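Local coordinates for protein ATP grasp ligase (Microcystis aeruginosa MRC, PDB 5IG9) that probably uses ATP to close macrocyclic ester links between side chains of a microviridin precursor peptide, as an ATP-grasp ligase, at residues A[165-170]-A[202-207]; A[68-73]-A[110-115]; A[36-41]-A[79-84]. One frame throughout, in Å; residues are numbered along the deposited sequence.

Contact 1 of 3, residues A[165-170]-A[202-207]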
ATOM      1  N   THR A 165     -20.848  12.497  -2.860  1.00 53.84           N
ATOM      2  CA  THR A 165     -20.198  11.204  -2.985  1.00 55.85           C
ATOM      3  C   THR A 165     -18.820  11.394  -3.599  1.00 57.22           C
ATOM      4  O   THR A 165     -18.570  12.364  -4.323  1.00 62.41           O
ATOM      5  CB  THR A 165     -21.017  10.220  -3.832  1.00 58.28           C
ATOM      6  OG1 THR A 165     -20.484   8.901  -3.672  1.00 59.75           O
ATOM      7  CG2 THR A 165     -20.964  10.600  -5.302  1.00 57.05           C
ATOM      8  N   LYS A 166     -17.923  10.464  -3.289  1.00 56.33           N
ATOM      9  CA  LYS A 166     -16.568  10.517  -3.815  1.00 56.08           C
ATOM     10  C   LYS A 166     -15.970   9.121  -3.754  1.00 56.92           C
ATOM     11  O   LYS A 166     -16.464   8.240  -3.044  1.00 57.09           O
ATOM     12  CB  LYS A 166     -15.701  11.517  -3.048  1.00 59.45           C
ATOM     13  CG  LYS A 166     -15.472  11.161  -1.584  1.00 61.24           C
ATOM     14  CD  LYS A 166     -14.798  12.316  -0.848  1.00 64.53           C
ATOM     15  CE  LYS A 166     -14.455  11.955   0.591  1.00 70.54           C
ATOM     16  NZ  LYS A 166     -13.362  10.945   0.694  1.00 70.05           N
ATOM     17  N   MET A 167     -14.902   8.933  -4.520  1.00 58.18           N
ATOM     18  CA  MET A 167     -14.177   7.674  -4.563  1.00 58.33           C
ATOM     19  C   MET A 167     -12.937   7.768  -3.685  1.00 56.41           C
ATOM     20  O   MET A 167     -12.286   8.815  -3.621  1.00 58.83           O
ATOM     21  CB  MET A 167     -13.783   7.324  -6.000  1.00 60.38           C
ATOM     22  CG  MET A 167     -14.965   7.168  -6.949  1.00 64.34           C
ATOM     23  SD  MET A 167     -15.893   5.641  -6.697  1.00 69.48           S
ATOM     24  CE  MET A 167     -14.787   4.439  -7.434  1.00 72.25           C
ATOM     25  N   LEU A 168     -12.622   6.671  -2.997  1.00 50.95           N
ATOM     26  CA  LEU A 168     -11.401   6.616  -2.204  1.00 54.37           C
ATOM     27  C   LEU A 168     -10.154   6.455  -3.063  1.00 56.26           C
ATOM     28  O   LEU A 168      -9.048   6.730  -2.585  1.00 51.29           O
ATOM     29  CB  LEU A 168     -11.475   5.469  -1.194  1.00 52.21           C
ATOM     30  CG  LEU A 168     -12.499   5.580  -0.062  1.00 50.91           C
ATOM     31  CD1 LEU A 168     -12.444   4.342   0.821  1.00 50.23           C
ATOM     32  CD2 LEU A 168     -12.265   6.837   0.759  1.00 49.61           C
ATOM     33  N   SER A 169     -10.308   6.029  -4.311  1.00 57.93           N
ATOM     34  CA  SER A 169      -9.191   5.739  -5.195  1.00 63.74           C
ATOM     35  C   SER A 169      -9.063   6.810  -6.268  1.00 68.41           C
ATOM     36  O   SER A 169     -10.011   7.538  -6.573  1.00 70.76           O
ATOM     37  CB  SER A 169      -9.357   4.363  -5.853  1.00 63.97           C
ATOM     38  OG  SER A 169     -10.476   4.344  -6.725  1.00 66.38           O
ATOM     39  N   GLN A 170      -7.863   6.898  -6.836  1.00 78.10           N
ATOM     40  CA  GLN A 170      -7.574   7.783  -7.955  1.00 80.49           C
ATOM     41  C   GLN A 170      -7.447   6.947  -9.220  1.00 82.59           C
ATOM     42  O   GLN A 170      -6.724   5.944  -9.236  1.00 85.61           O
ATOM     43  CB  GLN A 170      -6.289   8.581  -7.717  1.00 84.50           C
ATOM     44  CG  GLN A 170      -6.312   9.457  -6.474  1.00 88.27           C
ATOM     45  CD  GLN A 170      -5.208  10.501  -6.475  1.00 93.58           C
ATOM     46  OE1 GLN A 170      -4.345  10.513  -5.596  1.00 93.63           O
ATOM     47  NE2 GLN A 170      -5.234  11.390  -7.462  1.00 93.80           N
ATOM     48  N   CYS A 202     -19.557  -1.912  -6.990  1.00 68.63           N
ATOM     49  CA  CYS A 202     -18.521  -1.001  -6.519  1.00 65.86           C
ATOM     50  C   CYS A 202     -19.098  -0.063  -5.467  1.00 68.25           C
ATOM     51  O   CYS A 202     -20.036   0.693  -5.756  1.00 68.66           O
ATOM     52  CB  CYS A 202     -17.931  -0.192  -7.672  1.00 65.75           C
ATOM     53  SG  CYS A 202     -16.571   0.885  -7.173  1.00 69.64           S
ATOM     54  N   PRO A 203     -18.576  -0.079  -4.244  1.00 60.83           N
ATOM     55  CA  PRO A 203     -19.052   0.858  -3.224  1.00 58.90           C
ATOM     56  C   PRO A 203     -18.603   2.276  -3.536  1.00 55.73           C
ATOM     57  O   PRO A 203     -17.782   2.530  -4.418  1.00 55.28           O
ATOM     58  CB  PRO A 203     -18.410   0.341  -1.934  1.00 60.44           C
ATOM     59  CG  PRO A 203     -17.176  -0.344  -2.397  1.00 62.12           C
ATOM     60  CD  PRO A 203     -17.531  -0.974  -3.722  1.00 61.29           C
ATOM     61  N   MET A 204     -19.174   3.216  -2.791  1.00 57.40           N
ATOM     62  CA  MET A 204     -18.747   4.604  -2.845  1.00 53.49           C
ATOM     63  C   MET A 204     -18.689   5.147  -1.428  1.00 50.15           C
ATOM     64  O   MET A 204     -19.157   4.516  -0.477  1.00 45.22           O
ATOM     65  CB  MET A 204     -19.672   5.459  -3.715  1.00 57.67           C
ATOM     66  CG  MET A 204     -19.708   5.042  -5.168  1.00 61.81           C
ATOM     67  SD  MET A 204     -20.292   6.351  -6.256  1.00 72.94           S
ATOM     68  CE  MET A 204     -18.931   7.507  -6.142  1.00 71.78           C
ATOM     69  N   THR A 205     -18.099   6.329  -1.293  1.00 47.33           N
ATOM     70  CA  THR A 205     -17.993   7.016  -0.014  1.00 48.42           C
ATOM     71  C   THR A 205     -18.884   8.250  -0.054  1.00 49.67           C
ATOM     72  O   THR A 205     -18.712   9.118  -0.917  1.00 51.33           O
ATOM     73  CB  THR A 205     -16.544   7.398   0.292  1.00 49.12           C
ATOM     74  OG1 THR A 205     -15.747   6.211   0.394  1.00 50.68           O
ATOM     75  CG2 THR A 205     -16.462   8.158   1.604  1.00 47.42           C
ATOM     76  N   PHE A 206     -19.838   8.317   0.870  1.00 46.96           N
ATOM     77  CA  PHE A 206     -20.777   9.422   0.966  1.00 47.45           C
ATOM     78  C   PHE A 206     -20.483  10.246   2.211  1.00 48.40           C
ATOM     79  O   PHE A 206     -20.078   9.711   3.247  1.00 51.93           O
ATOM     80  CB  PHE A 206     -22.220   8.909   1.000  1.00 47.45           C
ATOM     81  CG  PHE A 206     -22.564   8.021  -0.154  1.00 47.27           C
ATOM     82  CD1 PHE A 206     -22.346   6.657  -0.083  1.00 48.01           C
ATOM     83  CD2 PHE A 206     -23.088   8.551  -1.320  1.00 47.37           C
ATOM     84  CE1 PHE A 206     -22.653   5.838  -1.144  1.00 49.35           C
ATOM     85  CE2 PHE A 206     -23.397   7.736  -2.386  1.00 45.76           C
ATOM     86  CZ  PHE A 206     -23.180   6.377  -2.298  1.00 50.97           C
ATOM     87  N   GLN A 207     -20.688  11.558   2.098  1.00 46.75           N
ATOM     88  CA  GLN A 207     -20.342  12.484   3.168  1.00 44.95           C
ATOM     89  C   GLN A 207     -21.412  13.550   3.341  1.00 44.40           C
ATOM     90  O   GLN A 207     -22.034  13.986   2.367  1.00 48.05           O
ATOM     91  CB  GLN A 207     -18.996  13.168   2.901  1.00 44.20           C
ATOM     92  CG  GLN A 207     -17.796  12.349   3.327  1.00 46.86           C
ATOM     93  CD  GLN A 207     -16.518  13.160   3.340  1.00 48.95           C
ATOM     94  OE1 GLN A 207     -16.385  14.143   2.615  1.00 53.09           O
ATOM     95  NE2 GLN A 207     -15.572  12.754   4.175  1.00 50.16           N
TER
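T165 lays its hydroxyl over one face of the F206 ring, with T165 OG1 3.4 Å from F206 CE2. Its OG1 stands anti to the backbone N (chi1 -167°), which also lets it donate to the carbonyl of T205: T165 OG1 lies 3.3 Å from T205 O, well above the carbonyl plane. The same oxygen is met nearly end-on by K166 N, at 2.8 Å from T205 O, and T205 N returns a bond to K166 O. T165 and F206 form a non-hydrogen-bonded antiparallel pair, K166 and T205 the hydrogen-bonded one beside it.

These are adjacent inner strands of a four-stranded antiparallel sheet, consistent with the smaller subdomain of the ATP-grasp fold, and helix 148-157 packs on F206 through V151 and F154. Beyond the bridges the two chains diverge, and two thioethers fill the angle: M167, bent at both its later torsions, brings SD to 3.6 Å from M204 CE, while M167 CE reaches C202 SG at 4.0 Å. On the sheet face of K166 and T205, L168 crosses T205 at about a right angle, its CG branch point against the T205 hydroxyl oxygen, and the K166 chain runs past the Q207 amide, K166 CE 3.6 Å from Q207 OE1. The side-chain nitrogen NE2 of Q207 is hydrogen-bonded to T142 OG1, while L168 N and S169 OG both bind E96 of the second subunit.

Chemically, the pairing gives the T205 carbonyl two donors of different geometry, one backbone and one side chain, so the threonine hydroxyl finds an acceptor within a largely buried, sulfur-rich and aromatic setting.

Contact 2 of 3, residues A[68-73]-A[110-115]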
ATOM      1  N   SER A  68      21.702  10.670   1.836  1.00 39.53           N
ATOM      2  CA  SER A  68      21.491  11.162   3.190  1.00 38.71           C
ATOM      3  C   SER A  68      20.035  11.492   3.489  1.00 38.45           C
ATOM      4  O   SER A  68      19.662  11.559   4.665  1.00 39.24           O
ATOM      5  CB  SER A  68      22.352  12.408   3.439  1.00 40.19           C
ATOM      6  OG  SER A  68      22.036  13.440   2.519  1.00 46.13           O
ATOM      7  N   ALA A  69      19.209  11.693   2.465  1.00 41.22           N
ATOM      8  CA  ALA A  69      17.799  12.000   2.656  1.00 41.88           C
ATOM      9  C   ALA A  69      17.026  11.539   1.431  1.00 42.37           C
ATOM     10  O   ALA A  69      17.574  11.472   0.327  1.00 42.81           O
ATOM     11  CB  ALA A  69      17.565  13.494   2.898  1.00 41.10           C
ATOM     12  N   VAL A  70      15.746  11.225   1.641  1.00 40.64           N
ATOM     13  CA  VAL A  70      14.852  10.774   0.579  1.00 39.51           C
ATOM     14  C   VAL A  70      13.584  11.615   0.616  1.00 40.72           C
ATOM     15  O   VAL A  70      12.932  11.719   1.661  1.00 43.63           O
ATOM     16  CB  VAL A  70      14.496   9.280   0.715  1.00 38.04           C
ATOM     17  CG1 VAL A  70      13.538   8.867  -0.396  1.00 38.42           C
ATOM     18  CG2 VAL A  70      15.748   8.422   0.689  1.00 38.71           C
ATOM     19  N   TRP A  71      13.227  12.199  -0.524  1.00 44.26           N
ATOM     20  CA  TRP A  71      11.955  12.893  -0.687  1.00 44.42           C
ATOM     21  C   TRP A  71      10.997  11.954  -1.410  1.00 47.52           C
ATOM     22  O   TRP A  71      11.092  11.770  -2.628  1.00 43.46           O
ATOM     23  CB  TRP A  71      12.128  14.202  -1.453  1.00 47.28           C
ATOM     24  CG  TRP A  71      10.902  15.062  -1.414  1.00 46.92           C
ATOM     25  CD1 TRP A  71       9.875  14.984  -0.516  1.00 45.52           C
ATOM     26  CD2 TRP A  71      10.566  16.124  -2.315  1.00 47.01           C
ATOM     27  NE1 TRP A  71       8.927  15.936  -0.800  1.00 45.14           N
ATOM     28  CE2 TRP A  71       9.327  16.646  -1.901  1.00 47.10           C
ATOM     29  CE3 TRP A  71      11.197  16.685  -3.431  1.00 44.68           C
ATOM     30  CZ2 TRP A  71       8.705  17.702  -2.564  1.00 46.49           C
ATOM     31  CZ3 TRP A  71      10.578  17.732  -4.087  1.00 43.81           C
ATOM     32  CH2 TRP A  71       9.345  18.229  -3.652  1.00 44.07           C
ATOM     33  N   TYR A  72      10.078  11.357  -0.653  1.00 50.02           N
ATOM     34  CA  TYR A  72       9.096  10.416  -1.192  1.00 47.58           C
ATOM     35  C   TYR A  72       7.976  11.234  -1.830  1.00 47.27           C
ATOM     36  O   TYR A  72       6.888  11.412  -1.276  1.00 47.07           O
ATOM     37  CB  TYR A  72       8.589   9.497  -0.085  1.00 45.22           C
ATOM     38  CG  TYR A  72       7.803   8.296  -0.552  1.00 43.62           C
ATOM     39  CD1 TYR A  72       8.313   7.436  -1.515  1.00 45.96           C
ATOM     40  CD2 TYR A  72       6.560   8.007  -0.006  1.00 43.98           C
ATOM     41  CE1 TYR A  72       7.597   6.333  -1.934  1.00 45.10           C
ATOM     42  CE2 TYR A  72       5.839   6.907  -0.417  1.00 44.23           C
ATOM     43  CZ  TYR A  72       6.361   6.071  -1.380  1.00 44.51           C
ATOM     44  OH  TYR A  72       5.644   4.971  -1.792  1.00 48.34           O
ATOM     45  N   ARG A  73       8.262  11.739  -3.030  1.00 47.16           N
ATOM     46  CA  ARG A  73       7.410  12.743  -3.684  1.00 50.32           C
ATOM     47  C   ARG A  73       6.360  12.090  -4.582  1.00 48.52           C
ATOM     48  O   ARG A  73       5.187  12.000  -4.207  1.00 45.80           O
ATOM     49  CB  ARG A  73       8.292  13.735  -4.450  1.00 53.80           C
ATOM     50  CG  ARG A  73       7.599  14.580  -5.507  1.00 56.02           C
ATOM     51  CD  ARG A  73       6.576  15.531  -4.927  1.00 55.76           C
ATOM     52  NE  ARG A  73       5.930  16.290  -5.992  1.00 57.93           N
ATOM     53  CZ  ARG A  73       4.928  17.140  -5.805  1.00 54.86           C
ATOM     54  NH1 ARG A  73       4.448  17.345  -4.586  1.00 54.01           N
ATOM     55  NH2 ARG A  73       4.408  17.782  -6.841  1.00 54.12           N
ATOM     56  N   GLY A 110      18.887   6.941   6.647  1.00 47.46           N
ATOM     57  CA  GLY A 110      18.795   8.376   6.537  1.00 45.15           C
ATOM     58  C   GLY A 110      17.395   8.880   6.821  1.00 46.18           C
ATOM     59  O   GLY A 110      16.519   8.165   7.313  1.00 45.73           O
ATOM     60  N   PHE A 111      17.184  10.151   6.488  1.00 42.70           N
ATOM     61  CA  PHE A 111      15.920  10.816   6.769  1.00 43.58           C
ATOM     62  C   PHE A 111      14.975  10.688   5.580  1.00 46.42           C
ATOM     63  O   PHE A 111      15.353  10.987   4.442  1.00 43.92           O
ATOM     64  CB  PHE A 111      16.157  12.287   7.108  1.00 41.90           C
ATOM     65  CG  PHE A 111      14.901  13.043   7.413  1.00 41.23           C
ATOM     66  CD1 PHE A 111      14.239  12.856   8.616  1.00 41.88           C
ATOM     67  CD2 PHE A 111      14.383  13.944   6.501  1.00 45.14           C
ATOM     68  CE1 PHE A 111      13.078  13.552   8.900  1.00 44.85           C
ATOM     69  CE2 PHE A 111      13.225  14.646   6.779  1.00 48.28           C
ATOM     70  CZ  PHE A 111      12.570  14.448   7.980  1.00 47.83           C
ATOM     71  N   HIS A 112      13.747  10.251   5.846  1.00 43.01           N
ATOM     72  CA  HIS A 112      12.731  10.081   4.818  1.00 45.00           C
ATOM     73  C   HIS A 112      11.613  11.101   5.008  1.00 44.79           C
ATOM     74  O   HIS A 112      11.171  11.352   6.134  1.00 43.14           O
ATOM     75  CB  HIS A 112      12.150   8.667   4.842  1.00 45.46           C
ATOM     76  CG  HIS A 112      13.106   7.613   4.379  1.00 44.02           C
ATOM     77  ND1 HIS A 112      13.054   7.066   3.116  1.00 45.94           N
ATOM     78  CD2 HIS A 112      14.135   7.003   5.010  1.00 46.01           C
ATOM     79  CE1 HIS A 112      14.011   6.164   2.988  1.00 42.69           C
ATOM     80  NE2 HIS A 112      14.682   6.105   4.124  1.00 44.75           N
ATOM     81  N   LEU A 113      11.154  11.677   3.900  1.00 41.50           N
ATOM     82  CA  LEU A 113      10.046  12.623   3.921  1.00 40.29           C
ATOM     83  C   LEU A 113       9.014  12.279   2.848  1.00 40.07           C
ATOM     84  O   LEU A 113       9.062  12.821   1.744  1.00 37.07           O
ATOM     85  CB  LEU A 113      10.551  14.053   3.717  1.00 40.97           C
ATOM     86  CG  LEU A 113       9.537  15.193   3.849  1.00 41.26           C
ATOM     87  CD1 LEU A 113       9.327  15.557   5.309  1.00 40.97           C
ATOM     88  CD2 LEU A 113       9.972  16.401   3.040  1.00 40.97           C
ATOM     89  N   ASP A 114       8.090  11.371   3.161  1.00 42.85           N
ATOM     90  CA  ASP A 114       8.053  10.665   4.437  1.00 42.37           C
ATOM     91  C   ASP A 114       8.315   9.177   4.218  1.00 39.82           C
ATOM     92  O   ASP A 114       8.301   8.716   3.076  1.00 40.62           O
ATOM     93  CB  ASP A 114       6.701  10.875   5.123  1.00 43.88           C
ATOM     94  CG  ASP A 114       6.570  12.251   5.738  1.00 45.50           C
ATOM     95  OD1 ASP A 114       7.270  12.520   6.737  1.00 48.89           O
ATOM     96  OD2 ASP A 114       5.763  13.058   5.228  1.00 52.26           O
ATOM     97  N   PRO A 115       8.571   8.426   5.291  1.00 40.07           N
ATOM     98  CA  PRO A 115       8.739   6.978   5.139  1.00 40.90           C
ATOM     99  C   PRO A 115       7.518   6.327   4.510  1.00 40.69           C
ATOM    100  O   PRO A 115       6.380   6.757   4.709  1.00 43.51           O
ATOM    101  CB  PRO A 115       8.952   6.493   6.575  1.00 41.15           C
ATOM    102  CG  PRO A 115       9.561   7.655   7.260  1.00 41.06           C
ATOM    103  CD  PRO A 115       8.924   8.872   6.652  1.00 41.23           C
TER
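F111 O accepts from V70 N at 2.8 Å, the shortest hydrogen bond between the strands, with the donor close to the line of the carbonyl; the CA-H of A69 adds a weaker contact to the same oxygen. One step on, L113 N donates to V70 O at 2.9 Å, and Y72 N reaches L113 O at 3.0 Å from above the carbonyl plane. At the other end the bond from F111 N to S68 O is weak. Alternating donors in this way mark a parallel ladder, with A69, V70 and W71 opposite F111, H112 and L113.

The strands are the two ends of a beta-alpha-beta unit whose crossover is helix 87-107, in a parallel sheet of order 2-1-3-4 that agrees with the Rossmann-like pre-ATP-grasp domain. Strand 111-113 is at the sheet's edge, while 69-72 also bonds to strand 3-7.

On the face of W71 and L113, the indole turns its edge to the L113 carbonyl, W71 CD1 lying 3.2 Å from L113 O near the ring plane. L113 CG is anti to its own amide nitrogen (chi1 -174°), and its CD2 comes 3.8 Å from W71 CD1; R73 CB sits over the centre of one indole face. Helix 313-323 covers this side, with L321 touching both residues. On the other face V70 and H112 lie side by side, V70 CB 3.6 Å from H112 ND1, and H112 NE2 is hydrogen-bonded to L108 O. A cis peptide joins L113 to D114, whose carboxylate OD1 is bonded to N276 N.

Contact 3 of 3, residues A[36-41]-A[79-84]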
ATOM      1  N   ARG A  36      10.532   6.593 -15.817  1.00 58.07           N
ATOM      2  CA  ARG A  36      11.568   6.270 -16.787  1.00 57.54           C
ATOM      3  C   ARG A  36      12.382   5.046 -16.387  1.00 56.94           C
ATOM      4  O   ARG A  36      13.449   4.806 -16.960  1.00 56.69           O
ATOM      5  CB  ARG A  36      12.476   7.484 -16.998  1.00 58.26           C
ATOM      6  CG  ARG A  36      11.732   8.662 -17.610  1.00 57.67           C
ATOM      7  CD  ARG A  36      12.605   9.891 -17.777  1.00 57.47           C
ATOM      8  NE  ARG A  36      13.945   9.567 -18.247  1.00 57.81           N
ATOM      9  CZ  ARG A  36      15.054   9.843 -17.568  1.00 59.15           C
ATOM     10  NH1 ARG A  36      14.975  10.458 -16.396  1.00 60.10           N
ATOM     11  NH2 ARG A  36      16.241   9.515 -18.062  1.00 64.37           N
ATOM     12  N   PHE A  37      11.903   4.284 -15.411  1.00 55.32           N
ATOM     13  CA  PHE A  37      12.436   2.974 -15.062  1.00 54.83           C
ATOM     14  C   PHE A  37      11.375   1.951 -15.442  1.00 54.83           C
ATOM     15  O   PHE A  37      10.199   2.163 -15.164  1.00 54.86           O
ATOM     16  CB  PHE A  37      12.770   2.902 -13.565  1.00 54.43           C
ATOM     17  CG  PHE A  37      12.968   1.502 -13.038  1.00 54.20           C
ATOM     18  CD1 PHE A  37      14.204   0.880 -13.128  1.00 53.23           C
ATOM     19  CD2 PHE A  37      11.927   0.820 -12.427  1.00 54.47           C
ATOM     20  CE1 PHE A  37      14.390  -0.401 -12.636  1.00 54.12           C
ATOM     21  CE2 PHE A  37      12.109  -0.462 -11.934  1.00 55.51           C
ATOM     22  CZ  PHE A  37      13.342  -1.072 -12.040  1.00 53.47           C
ATOM     23  N   PRO A  38      11.778   0.831 -16.062  1.00 54.74           N
ATOM     24  CA  PRO A  38      13.139   0.383 -16.369  1.00 55.56           C
ATOM     25  C   PRO A  38      13.610   0.715 -17.781  1.00 56.97           C
ATOM     26  O   PRO A  38      14.724   0.350 -18.160  1.00 54.81           O
ATOM     27  CB  PRO A  38      13.031  -1.126 -16.199  1.00 55.29           C
ATOM     28  CG  PRO A  38      11.653  -1.420 -16.721  1.00 55.06           C
ATOM     29  CD  PRO A  38      10.793  -0.228 -16.346  1.00 54.35           C
ATOM     30  N   THR A  39      12.759   1.400 -18.547  1.00 58.24           N
ATOM     31  CA  THR A  39      13.040   1.639 -19.959  1.00 58.28           C
ATOM     32  C   THR A  39      14.300   2.481 -20.166  1.00 58.58           C
ATOM     33  O   THR A  39      15.038   2.256 -21.134  1.00 57.20           O
ATOM     34  CB  THR A  39      11.823   2.302 -20.615  1.00 62.32           C
ATOM     35  OG1 THR A  39      10.700   1.412 -20.542  1.00 63.65           O
ATOM     36  CG2 THR A  39      12.096   2.633 -22.081  1.00 64.98           C
ATOM     37  N   GLU A  40      14.580   3.435 -19.277  1.00 58.95           N
ATOM     38  CA  GLU A  40      15.735   4.308 -19.490  1.00 59.64           C
ATOM     39  C   GLU A  40      16.701   4.340 -18.317  1.00 59.36           C
ATOM     40  O   GLU A  40      17.915   4.379 -18.535  1.00 64.44           O
ATOM     41  CB  GLU A  40      15.249   5.742 -19.800  1.00 61.84           C
ATOM     42  CG  GLU A  40      14.205   5.796 -20.900  1.00 63.30           C
ATOM     43  CD  GLU A  40      13.566   7.156 -21.043  1.00 64.36           C
ATOM     44  OE1 GLU A  40      14.272   8.172 -20.859  1.00 65.66           O
ATOM     45  OE2 GLU A  40      12.351   7.208 -21.331  1.00 66.04           O
ATOM     46  N   VAL A  41      16.199   4.314 -17.089  1.00 56.97           N
ATOM     47  CA  VAL A  41      17.042   4.420 -15.903  1.00 55.47           C
ATOM     48  C   VAL A  41      17.470   3.027 -15.465  1.00 58.10           C
ATOM     49  O   VAL A  41      16.657   2.097 -15.424  1.00 58.60           O
ATOM     50  CB  VAL A  41      16.303   5.158 -14.769  1.00 54.07           C
ATOM     51  CG1 VAL A  41      17.199   5.339 -13.554  1.00 51.48           C
ATOM     52  CG2 VAL A  41      15.792   6.503 -15.261  1.00 56.20           C
ATOM     53  N   LEU A  79       5.613   3.909 -15.943  1.00 65.99           N
ATOM     54  CA  LEU A  79       4.567   4.411 -16.829  1.00 68.75           C
ATOM     55  C   LEU A  79       5.037   4.448 -18.276  1.00 66.28           C
ATOM     56  O   LEU A  79       4.276   4.118 -19.195  1.00 66.79           O
ATOM     57  CB  LEU A  79       4.113   5.799 -16.385  1.00 72.04           C
ATOM     58  CG  LEU A  79       3.290   5.878 -15.099  1.00 78.27           C
ATOM     59  CD1 LEU A  79       2.513   7.183 -15.068  1.00 80.56           C
ATOM     60  CD2 LEU A  79       2.355   4.686 -14.974  1.00 78.76           C
ATOM     61  N   LYS A  80       6.293   4.827 -18.501  1.00 60.23           N
ATOM     62  CA  LYS A  80       6.846   4.883 -19.849  1.00 65.61           C
ATOM     63  C   LYS A  80       7.108   3.495 -20.456  1.00 70.41           C
ATOM     64  O   LYS A  80       7.871   3.397 -21.418  1.00 77.57           O
ATOM     65  CB  LYS A  80       8.131   5.717 -19.857  1.00 67.72           C
ATOM     66  CG  LYS A  80       7.893   7.224 -19.925  1.00 75.19           C
ATOM     67  CD  LYS A  80       9.192   7.978 -20.115  1.00 80.26           C
ATOM     68  CE  LYS A  80       9.123   8.862 -21.346  1.00 84.44           C
ATOM     69  NZ  LYS A  80       8.182  10.009 -21.188  1.00 87.51           N
ATOM     70  N   LEU A  81       6.501   2.435 -19.936  1.00 73.91           N
ATOM     71  CA  LEU A  81       6.545   1.165 -20.640  1.00 73.51           C
ATOM     72  C   LEU A  81       5.773   1.288 -21.951  1.00 75.56           C
ATOM     73  O   LEU A  81       4.719   1.927 -21.987  1.00 76.34           O
ATOM     74  CB  LEU A  81       5.948   0.041 -19.796  1.00 73.34           C
ATOM     75  CG  LEU A  81       6.866  -0.553 -18.729  1.00 70.83           C
ATOM     76  CD1 LEU A  81       6.120  -1.562 -17.866  1.00 73.64           C
ATOM     77  CD2 LEU A  81       8.078  -1.193 -19.379  1.00 66.01           C
ATOM     78  N   PRO A  82       6.270   0.700 -23.040  1.00 72.60           N
ATOM     79  CA  PRO A  82       5.620   0.892 -24.341  1.00 78.69           C
ATOM     80  C   PRO A  82       4.160   0.462 -24.331  1.00 83.36           C
ATOM     81  O   PRO A  82       3.782  -0.525 -23.695  1.00 86.30           O
ATOM     82  CB  PRO A  82       6.454   0.017 -25.281  1.00 80.21           C
ATOM     83  CG  PRO A  82       7.786  -0.041 -24.650  1.00 77.82           C
ATOM     84  CD  PRO A  82       7.519  -0.072 -23.166  1.00 75.80           C
ATOM     85  N   ASP A  83       3.339   1.218 -25.060  1.00 83.89           N
ATOM     86  CA  ASP A  83       1.925   0.883 -25.168  1.00 83.00           C
ATOM     87  C   ASP A  83       1.716  -0.397 -25.968  1.00 76.64           C
ATOM     88  O   ASP A  83       0.766  -1.147 -25.710  1.00 72.65           O
ATOM     89  CB  ASP A  83       1.159   2.043 -25.804  1.00 91.82           C
ATOM     90  CG  ASP A  83       1.973   2.774 -26.860  1.00101.48           C
ATOM     91  OD1 ASP A  83       3.217   2.833 -26.728  1.00102.67           O
ATOM     92  OD2 ASP A  83       1.366   3.302 -27.816  1.00108.52           O
ATOM     93  N   GLY A  84       2.594  -0.671 -26.933  1.00 81.68           N
ATOM     94  CA  GLY A  84       2.424  -1.821 -27.793  1.00 80.27           C
ATOM     95  C   GLY A  84       2.869  -3.120 -27.152  1.00 83.58           C
ATOM     96  O   GLY A  84       3.038  -4.141 -27.830  1.00 84.52           O
TER
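R36 and K80 both carry CG anti to the carbonyl carbon (chi1 -64° in R36), and their chains run side by side in the same direction, R36 CG 3.6 Å from K80 CD. R36 then bends at chi3 (41°), which swings its guanidinium over to E40: R36 NE donates to E40 OE1 at 3.0 Å in an almost straight line (178°), within the guanidinium plane but from above the carboxylate plane. R36 NH2 is salt-bridged to D57 and NH1 to D33, so three carboxylates surround the group. The other oxygen, E40 OE2, meets the lysine chain, 3.5 Å from K80 CD. Farther along, L81 CD2 lies 3.9 Å from T39 OG1 and 4.2 Å from P38 CD; a cis peptide precedes this proline.

Two loops of the pre-ATP-grasp domain are joined here, one following strand 29-33 and one leading to helix 87-107. Were R36 replaced by an alanine, E40, D33 and D57 would probably lose their common cationic mate, and K80 CD one neighbour, R36 CG. The ammonium NZ of K80 stays 5.0 Å from E40 OE2, so lysine contributes mainly its aliphatic length, and any pull of the carboxylate on its charge is likely to be long-range.

How the contacts relate
Contacts 2 and 3 belong to the pre-ATP-grasp domain and interleave along the sequence, 36-41 preceding 68-73, then 79-84, then 110-115; their centres are 24 Å apart. Helix 87-107 links them: it is the crossover of contact 2 and packs against F37, P38 and L81 of contact 3. Contact 1 comes later in the chain, its centre about 30 Å from that of contact 2, on the opposite side of the chain's centre, and 31 Å from that of contact 3. Within one chain no two contacts touch. Across the dimer, however, contacts 1 and 3 meet: P203 packs on F37 of the second subunit, while E96 and S93 of that subunit's helix reach 165-170 and 202-207.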